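Local coordinates for RING finger protein unkempt homolog (Mus musculus, PDB 5ELH) that binds RNA sequence-specifically through clustered CCCH zinc fingers and represses translation, helping to establish and maintain the early morphology of cortical neurons, at residues Thr13-Leu18 against Phe33-Val38; Pro57-Thr62 against Cys77-Arg82; Thr98-His103 against His125-Pro130. One frame throughout, in Å; residues are numbered along the deposited sequence.

Interaction 1. Residues Thr13-Leu18 against Phe33-Val38; sequences TEQCPL and FHWHFV. With ZN (zinc ion), chain D.
Gln15 and Trp35 come together in a single backbone bridge of parallel pattern: Trp35 N donates to Glu14 O (3.0 Å), and Trp35 O takes the N-H of Cys16 at 2.9 Å. The second bond is the straighter, 162° at the hydrogen, and lies in the carbonyl plane. The Trp35 indole then turns back over the opposing backbone. Its chi1 of 63° puts CG between the backbone N and the carbonyl carbon, which swings the ring across the peptide joining Glu14 to Gln15, with Gln15 CA over one face. On that same face the Gln15 side chain runs out extended above the six-membered ring. CB sits 3.7 Å from the ring centroid, a CH-pi contact, and the amide follows with its plane tilted 23° from the ring. Gln15 N lies over the indole face, 3.3 Å from Trp35 NE1; both are donors, so this is packing and not a bond. Away from the tryptophan, His34 packs its CB against Glu14 O. One water ties the two segments at this edge: it accepts the N-H of Glu14 and is hydrogen-bonded to His34 ND1, 2.8 Å away. The buried end belongs to the metal. Cys16 SG, anti to its own backbone N, binds the zinc ion at 2.3 Å, and His36 NE2 binds it at 2.0 Å. The imidazole is fixed further by a hydrogen bond between its ND1 and His27 ND1 and by stacking on Phe19, with Tyr30 meeting it at an angle. Cys24 and Cys32 complete the site. The arrangement is that of a CCCH zinc finger with C-X7-C-X7-C-X3-H spacing, the bridge drawing its first cysteine and closing histidine together; it is the first of three such fingers here.

Interaction 2. Residues Pro57-Thr62 against Cys77-Arg82; sequences PDVYCT and CPFLHR. With ZN (zinc ion), chain E.
Tyr60 lies between two residues of 77-82. The close packing is on the side of buried Leu80, whose CD2 reaches under one face of the ring, 3.6 Å from its centroid. Leu80 also holds the backbones together: its N-H points almost straight at Val59 O (3.0 Å, 174°), and its carbonyl takes the N-H of Cys61. This bridge brings together the first cysteine and the histidine of a CCCH zinc finger (C-X9-C-X5-C-X3-H): Cys61 SG, Cys77 SG and His81 NE2 bind the zinc ion, with Cys71 as the fourth ligand, and Cys61 CB meets the imidazole edge at His81 CD2, 3.3 Å away. The outer side is looser. There the exposed Arg82 covers the opposite face of Tyr60, its guanidinium nearly flat on the ring, planes 22° apart and Arg82 CZ 3.7 Å from the ring centroid, a cation-pi stack. A bend at chi3 (-53°) folds the arginine chain back over the ring. Val59 CG2 touches the exposed Phe79 ring at CD1 (3.4 Å), and a water links Cys61 O to Arg82 N. The Tyr60 hydroxyl hydrogen-bonds to Asp86 OD1. With an alanine in place of Tyr60, Leu80 would probably lose its aromatic cover, the Arg82 guanidinium its stacking surface and Asp86 its hydroxyl partner. Inward, this finger rests against helix 87-90: Leu80 packs on Glu88 and Arg89, Asp58 forms a salt bridge with Arg89, and His81 N donates to Glu88.

Interaction 3. Residues Thr98-His103 against His125-Pro130; sequences TGICIH and HDLRSP. With ZN (zinc ion), chain F.
Ile100 and Leu127 cross at about a right angle, methyl against methyl: Ile100 CD1 meets Leu127 CD2 at 3.8 Å. Leu127 CG stands anti to the carbonyl carbon (chi1 -72°), and the same CD2 branch continues under the main chain to lie 3.7 Å from Thr98 C. Thr98 divides its two branches between different partners. Its methyl CG2 points across to the second segment and settles beside Pro130, 3.8 Å from Pro130 CA, with the Arg128 guanidinium approaching obliquely at NH1; its hydroxyl turns elsewhere and hydrogen-bonds to Tyr95 O. No direct hydrogen bond joins the two segments. What links their backbones is a water that donates both to Thr98 O (2.9 Å) and to Arg128 O (2.8 Å), beside a long CA-H...O contact from Thr98 to Arg128 O. The touching parts run in roughly opposed directions, 143° apart. Farther along, Cys101 binds the zinc ion of the third CCCH finger together with Cys111, Cys118 and His122, while Gly99 and Cys101 bond through their backbones to Ala121. Segment 125-130 follows the last zinc ligand, His122, in the chain and packs back on the start of 98-103. Arg128, held by the carbonyls of Tyr96 and Leu93, packs on His4 and Leu8 of helix 3-10, and Asp126 hydrogen-bonds to His4 and pairs with Lys97 in a salt bridge; past Pro130 the chain goes on to helix 134-142.

Interactions 1 and 2 are counterparts in successive fingers: each is partly buried, each has a single backbone bridge, and each brings the first cysteine and the final histidine onto one zinc ion. Interaction 2 adds the third cysteine, so it holds three of its four ligands, interaction 1 two and interaction 3 one. Beside the bridge, the first sets a glutamine on an indole and the second sandwiches a tyrosine between leucine and arginine. Interaction 3 is a surface contact, held by methyl groups and a water, with no direct hydrogen bond. The three follow in series without touching, interactions 1 and 3 on opposite sides of the chain's centre, yet helix 3-10 from the first finger's region meets 125-130.

Interaction 1. Residues Thr13-Leu18 against Phe33-Val38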
# COMPACT_ATOMS: atom_id res chain seq x y z
N THR A 13 8.50 -2.91 5.52
CA THR A 13 9.13 -1.80 4.79
C THR A 13 9.01 -0.47 5.52
O THR A 13 9.78 0.44 5.26
CB THR A 13 8.50 -1.63 3.40
OG1 THR A 13 7.08 -1.43 3.54
CG2 THR A 13 8.79 -2.82 2.54
N GLU A 14 8.03 -0.36 6.42
CA GLU A 14 7.77 0.89 7.14
C GLU A 14 7.80 0.66 8.65
O GLU A 14 7.52 -0.45 9.12
CB GLU A 14 6.41 1.46 6.76
CG GLU A 14 6.25 1.80 5.28
CD GLU A 14 7.07 3.00 4.86
OE1 GLU A 14 7.39 3.85 5.73
OE2 GLU A 14 7.38 3.10 3.66
N GLN A 15 8.10 1.72 9.39
CA GLN A 15 8.18 1.62 10.84
C GLN A 15 6.80 1.53 11.46
O GLN A 15 5.86 2.21 11.04
CB GLN A 15 8.91 2.82 11.43
CG GLN A 15 9.21 2.67 12.90
CD GLN A 15 9.91 3.88 13.50
OE1 GLN A 15 9.73 5.01 13.05
NE2 GLN A 15 10.73 3.64 14.51
N CYS A 16 6.68 0.69 12.49
CA CYS A 16 5.44 0.55 13.23
C CYS A 16 5.18 1.79 14.10
O CYS A 16 5.94 2.05 15.03
CB CYS A 16 5.50 -0.70 14.12
SG CYS A 16 4.01 -1.02 15.12
N PRO A 17 4.11 2.54 13.81
CA PRO A 17 3.81 3.72 14.64
C PRO A 17 3.36 3.37 16.06
O PRO A 17 3.43 4.22 16.95
CB PRO A 17 2.67 4.41 13.87
CG PRO A 17 2.03 3.31 13.09
CD PRO A 17 3.14 2.39 12.71
N LEU A 18 2.90 2.14 16.28
CA LEU A 18 2.48 1.73 17.61
C LEU A 18 3.69 1.35 18.48
O LEU A 18 3.72 1.64 19.67
CB LEU A 18 1.51 0.54 17.54
CG LEU A 18 0.10 0.78 17.00
CD1 LEU A 18 -0.72 -0.49 17.16
CD2 LEU A 18 -0.60 1.95 17.69
N PHE A 33 3.43 -6.55 11.05
CA PHE A 33 3.66 -6.38 9.63
C PHE A 33 4.73 -5.32 9.35
O PHE A 33 5.29 -5.25 8.26
CB PHE A 33 2.34 -5.98 8.97
CG PHE A 33 2.35 -6.14 7.49
CD1 PHE A 33 2.13 -7.38 6.92
CD2 PHE A 33 2.60 -5.06 6.67
CE1 PHE A 33 2.14 -7.53 5.55
CE2 PHE A 33 2.61 -5.20 5.30
CZ PHE A 33 2.38 -6.44 4.74
N HIS A 34 5.00 -4.49 10.35
CA HIS A 34 5.90 -3.36 10.20
C HIS A 34 7.19 -3.60 10.97
O HIS A 34 7.22 -4.47 11.84
CB HIS A 34 5.20 -2.11 10.72
CG HIS A 34 3.88 -1.87 10.06
ND1 HIS A 34 3.77 -1.57 8.71
CD2 HIS A 34 2.62 -1.91 10.54
CE1 HIS A 34 2.49 -1.42 8.41
NE2 HIS A 34 1.77 -1.62 9.50
N TRP A 35 8.26 -2.88 10.65
CA TRP A 35 9.49 -3.07 11.39
C TRP A 35 9.47 -2.30 12.71
O TRP A 35 8.86 -1.23 12.82
CB TRP A 35 10.76 -2.77 10.56
CG TRP A 35 10.98 -1.37 10.06
CD1 TRP A 35 10.72 -0.91 8.81
CD2 TRP A 35 11.56 -0.28 10.79
NE1 TRP A 35 11.09 0.41 8.71
CE2 TRP A 35 11.61 0.82 9.91
CE3 TRP A 35 12.04 -0.13 12.09
CZ2 TRP A 35 12.11 2.06 10.30
CZ3 TRP A 35 12.53 1.10 12.48
CH2 TRP A 35 12.57 2.18 11.58
N HIS A 36 10.12 -2.88 13.71
CA HIS A 36 10.22 -2.27 15.02
C HIS A 36 11.65 -1.74 15.23
O HIS A 36 11.84 -0.64 15.74
CB HIS A 36 9.84 -3.29 16.11
CG HIS A 36 8.37 -3.61 16.16
ND1 HIS A 36 7.83 -4.43 17.13
CD2 HIS A 36 7.34 -3.22 15.38
CE1 HIS A 36 6.53 -4.53 16.95
NE2 HIS A 36 6.20 -3.80 15.90
N PHE A 37 12.64 -2.52 14.82
CA PHE A 37 14.03 -2.07 14.87
C PHE A 37 14.56 -1.93 13.47
O PHE A 37 14.14 -2.65 12.57
CB PHE A 37 14.89 -3.04 15.67
CG PHE A 37 14.39 -3.26 17.06
CD1 PHE A 37 14.52 -2.28 18.01
CD2 PHE A 37 13.75 -4.44 17.39
CE1 PHE A 37 14.04 -2.47 19.30
CE2 PHE A 37 13.26 -4.64 18.67
CZ PHE A 37 13.41 -3.65 19.62
N VAL A 38 15.49 -1.00 13.29
CA VAL A 38 16.00 -0.70 11.96
C VAL A 38 16.56 -1.95 11.27
O VAL A 38 16.41 -2.11 10.06
CB VAL A 38 17.07 0.41 12.03
CG1 VAL A 38 17.77 0.58 10.69
CG2 VAL A 38 16.41 1.71 12.45
ZN ZN D . 4.27 -3.27 15.49
O HOH W 1 5.49 -1.98 6.53

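Interaction 2. Residues Pro57-Thr62 against Cys77-Arg82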
# COMPACT_ATOMS: atom_id res chain seq x y z
N PRO A 57 18.88 -10.99 -5.45
CA PRO A 57 18.29 -11.92 -4.48
C PRO A 57 19.26 -13.00 -4.03
O PRO A 57 18.86 -13.91 -3.31
CB PRO A 57 17.16 -12.57 -5.29
CG PRO A 57 17.66 -12.57 -6.67
CD PRO A 57 18.48 -11.31 -6.83
N ASP A 58 20.52 -12.92 -4.44
CA ASP A 58 21.46 -14.01 -4.19
C ASP A 58 22.80 -13.55 -3.60
O ASP A 58 23.33 -14.22 -2.71
CB ASP A 58 21.70 -14.79 -5.48
CG ASP A 58 20.46 -15.54 -5.93
OD1 ASP A 58 19.86 -16.25 -5.10
OD2 ASP A 58 20.07 -15.42 -7.11
N VAL A 59 23.36 -12.45 -4.09
CA VAL A 59 24.68 -12.03 -3.62
C VAL A 59 24.57 -10.98 -2.49
O VAL A 59 24.05 -9.88 -2.68
CB VAL A 59 25.65 -11.62 -4.78
CG1 VAL A 59 24.92 -11.50 -6.11
CG2 VAL A 59 26.43 -10.35 -4.45
N TYR A 60 25.04 -11.37 -1.32
CA TYR A 60 24.89 -10.58 -0.10
C TYR A 60 25.90 -9.42 -0.03
O TYR A 60 27.08 -9.59 -0.33
CB TYR A 60 25.02 -11.47 1.14
CG TYR A 60 23.78 -12.28 1.48
CD1 TYR A 60 22.74 -11.72 2.21
CD2 TYR A 60 23.67 -13.60 1.08
CE1 TYR A 60 21.60 -12.47 2.54
CE2 TYR A 60 22.54 -14.35 1.39
CZ TYR A 60 21.51 -13.78 2.12
OH TYR A 60 20.40 -14.54 2.43
N CYS A 61 25.40 -8.26 0.36
CA CYS A 61 26.23 -7.09 0.66
C CYS A 61 27.17 -7.39 1.82
O CYS A 61 26.73 -7.87 2.86
CB CYS A 61 25.29 -5.95 1.06
SG CYS A 61 26.04 -4.33 1.41
N THR A 62 28.46 -7.09 1.66
CA THR A 62 29.40 -7.25 2.77
C THR A 62 29.55 -5.99 3.63
O THR A 62 30.14 -6.04 4.71
CB THR A 62 30.79 -7.68 2.28
OG1 THR A 62 31.26 -6.75 1.30
CG2 THR A 62 30.73 -9.07 1.67
N CYS A 77 21.93 0.32 -2.88
CA CYS A 77 22.88 -0.79 -2.86
C CYS A 77 22.34 -1.92 -3.72
O CYS A 77 21.20 -2.34 -3.53
CB CYS A 77 23.08 -1.31 -1.44
SG CYS A 77 24.33 -2.60 -1.34
N PRO A 78 23.15 -2.40 -4.69
CA PRO A 78 22.68 -3.45 -5.59
C PRO A 78 22.79 -4.86 -5.03
O PRO A 78 22.49 -5.83 -5.74
CB PRO A 78 23.61 -3.32 -6.80
CG PRO A 78 24.88 -2.81 -6.23
CD PRO A 78 24.50 -1.92 -5.05
N PHE A 79 23.21 -4.97 -3.77
CA PHE A 79 23.38 -6.26 -3.13
C PHE A 79 22.36 -6.50 -2.02
O PHE A 79 21.71 -5.59 -1.53
CB PHE A 79 24.80 -6.39 -2.59
CG PHE A 79 25.86 -6.13 -3.62
CD1 PHE A 79 26.02 -6.98 -4.70
CD2 PHE A 79 26.70 -5.04 -3.50
CE1 PHE A 79 26.99 -6.74 -5.64
CE2 PHE A 79 27.67 -4.80 -4.44
CZ PHE A 79 27.82 -5.65 -5.51
N LEU A 80 22.25 -7.77 -1.65
CA LEU A 80 21.27 -8.23 -0.70
C LEU A 80 21.71 -7.99 0.74
O LEU A 80 22.87 -8.23 1.08
CB LEU A 80 21.07 -9.72 -0.95
CG LEU A 80 20.02 -10.45 -0.12
CD1 LEU A 80 18.64 -9.86 -0.36
CD2 LEU A 80 20.08 -11.92 -0.49
N HIS A 81 20.79 -7.51 1.58
CA HIS A 81 21.08 -7.28 2.99
C HIS A 81 20.50 -8.37 3.84
O HIS A 81 19.34 -8.76 3.67
CB HIS A 81 20.54 -5.92 3.41
CG HIS A 81 21.22 -4.77 2.72
ND1 HIS A 81 20.69 -3.50 2.66
CD2 HIS A 81 22.39 -4.72 2.04
CE1 HIS A 81 21.50 -2.72 1.98
NE2 HIS A 81 22.55 -3.43 1.59
N ARG A 82 21.31 -8.89 4.75
CA ARG A 82 20.89 -9.93 5.66
C ARG A 82 20.16 -9.29 6.84
O ARG A 82 20.68 -9.18 7.94
CB ARG A 82 22.08 -10.76 6.12
CG ARG A 82 21.72 -12.18 6.49
CD ARG A 82 22.93 -12.95 6.99
NE ARG A 82 24.06 -12.89 6.06
CZ ARG A 82 24.27 -13.75 5.07
NH1 ARG A 82 23.43 -14.75 4.84
NH2 ARG A 82 25.34 -13.61 4.30
ZN ZN E . 24.43 -2.85 0.96
O HOH W 2 24.19 -8.36 4.18

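Interaction 3. Residues Thr98-His103 against His125-Pro130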
# COMPACT_ATOMS: atom_id res chain seq x y z
N THR A 98 7.53 -19.03 -4.07
CA THR A 98 7.85 -19.78 -5.29
C THR A 98 8.07 -21.26 -5.05
O THR A 98 8.16 -22.04 -6.00
CB THR A 98 9.10 -19.21 -5.98
OG1 THR A 98 10.22 -19.29 -5.10
CG2 THR A 98 8.87 -17.76 -6.36
N GLY A 99 8.17 -21.65 -3.78
CA GLY A 99 8.35 -23.05 -3.42
C GLY A 99 7.42 -23.43 -2.27
O GLY A 99 6.86 -22.55 -1.61
N ILE A 100 7.28 -24.72 -2.03
CA ILE A 100 6.39 -25.23 -0.98
C ILE A 100 7.11 -25.31 0.38
O ILE A 100 8.20 -25.88 0.48
CB ILE A 100 5.84 -26.64 -1.35
CG1 ILE A 100 5.07 -26.59 -2.67
CG2 ILE A 100 4.94 -27.18 -0.24
CD1 ILE A 100 3.81 -25.74 -2.65
N CYS A 101 6.49 -24.75 1.42
CA CYS A 101 7.05 -24.82 2.76
C CYS A 101 7.15 -26.28 3.17
O CYS A 101 6.27 -27.08 2.84
CB CYS A 101 6.16 -24.07 3.76
SG CYS A 101 6.94 -23.73 5.36
N ILE A 102 8.20 -26.64 3.90
CA ILE A 102 8.30 -28.02 4.39
C ILE A 102 7.43 -28.23 5.63
O ILE A 102 6.99 -29.35 5.91
CB ILE A 102 9.77 -28.46 4.65
CG1 ILE A 102 10.36 -27.75 5.86
CG2 ILE A 102 10.64 -28.19 3.41
CD1 ILE A 102 11.63 -28.41 6.35
N HIS A 103 7.17 -27.15 6.36
CA HIS A 103 6.34 -27.20 7.57
C HIS A 103 4.86 -27.37 7.22
O HIS A 103 4.44 -27.08 6.10
CB HIS A 103 6.53 -25.93 8.40
CG HIS A 103 7.97 -25.56 8.64
ND1 HIS A 103 8.87 -26.43 9.22
CD2 HIS A 103 8.65 -24.42 8.38
CE1 HIS A 103 10.05 -25.84 9.30
NE2 HIS A 103 9.94 -24.62 8.81
N HIS A 125 -1.98 -23.84 -4.59
CA HIS A 125 -2.81 -22.67 -4.88
C HIS A 125 -2.15 -21.39 -4.42
O HIS A 125 -2.51 -20.30 -4.85
CB HIS A 125 -4.15 -22.81 -4.16
CG HIS A 125 -4.04 -22.73 -2.67
ND1 HIS A 125 -3.45 -23.71 -1.91
CD2 HIS A 125 -4.43 -21.76 -1.80
CE1 HIS A 125 -3.49 -23.37 -0.64
NE2 HIS A 125 -4.08 -22.19 -0.55
N ASP A 126 -1.18 -21.52 -3.52
CA ASP A 126 -0.53 -20.38 -2.89
C ASP A 126 0.78 -20.05 -3.58
O ASP A 126 1.47 -19.13 -3.18
CB ASP A 126 -0.29 -20.67 -1.40
CG ASP A 126 0.05 -19.42 -0.59
OD1 ASP A 126 -0.36 -18.30 -0.97
OD2 ASP A 126 0.72 -19.57 0.46
N LEU A 127 1.13 -20.81 -4.62
CA LEU A 127 2.38 -20.58 -5.34
C LEU A 127 2.27 -19.39 -6.29
O LEU A 127 1.20 -19.11 -6.82
CB LEU A 127 2.77 -21.81 -6.16
CG LEU A 127 3.26 -23.02 -5.37
CD1 LEU A 127 3.23 -24.27 -6.24
CD2 LEU A 127 4.67 -22.77 -4.85
N ARG A 128 3.38 -18.70 -6.49
CA ARG A 128 3.50 -17.76 -7.60
C ARG A 128 4.73 -18.13 -8.41
O ARG A 128 5.63 -18.80 -7.91
CB ARG A 128 3.61 -16.31 -7.10
CG ARG A 128 4.73 -16.07 -6.12
CD ARG A 128 4.69 -14.63 -5.61
NE ARG A 128 5.26 -13.70 -6.58
CZ ARG A 128 6.56 -13.45 -6.72
NH1 ARG A 128 7.46 -14.05 -5.96
NH2 ARG A 128 6.96 -12.59 -7.65
N SER A 129 4.75 -17.70 -9.66
CA SER A 129 5.90 -17.91 -10.50
C SER A 129 6.95 -16.89 -10.08
O SER A 129 6.61 -15.77 -9.72
CB SER A 129 5.54 -17.71 -11.97
OG SER A 129 4.45 -18.55 -12.33
N PRO A 130 8.23 -17.29 -10.12
CA PRO A 130 9.24 -16.28 -9.85
C PRO A 130 9.24 -15.14 -10.87
O PRO A 130 8.70 -15.28 -11.97
CB PRO A 130 10.56 -17.07 -9.90
CG PRO A 130 10.22 -18.41 -10.42
CD PRO A 130 8.79 -18.65 -10.18
ZN ZN F . 5.52 -22.17 6.22
O HOH W 3 7.00 -21.15 -8.49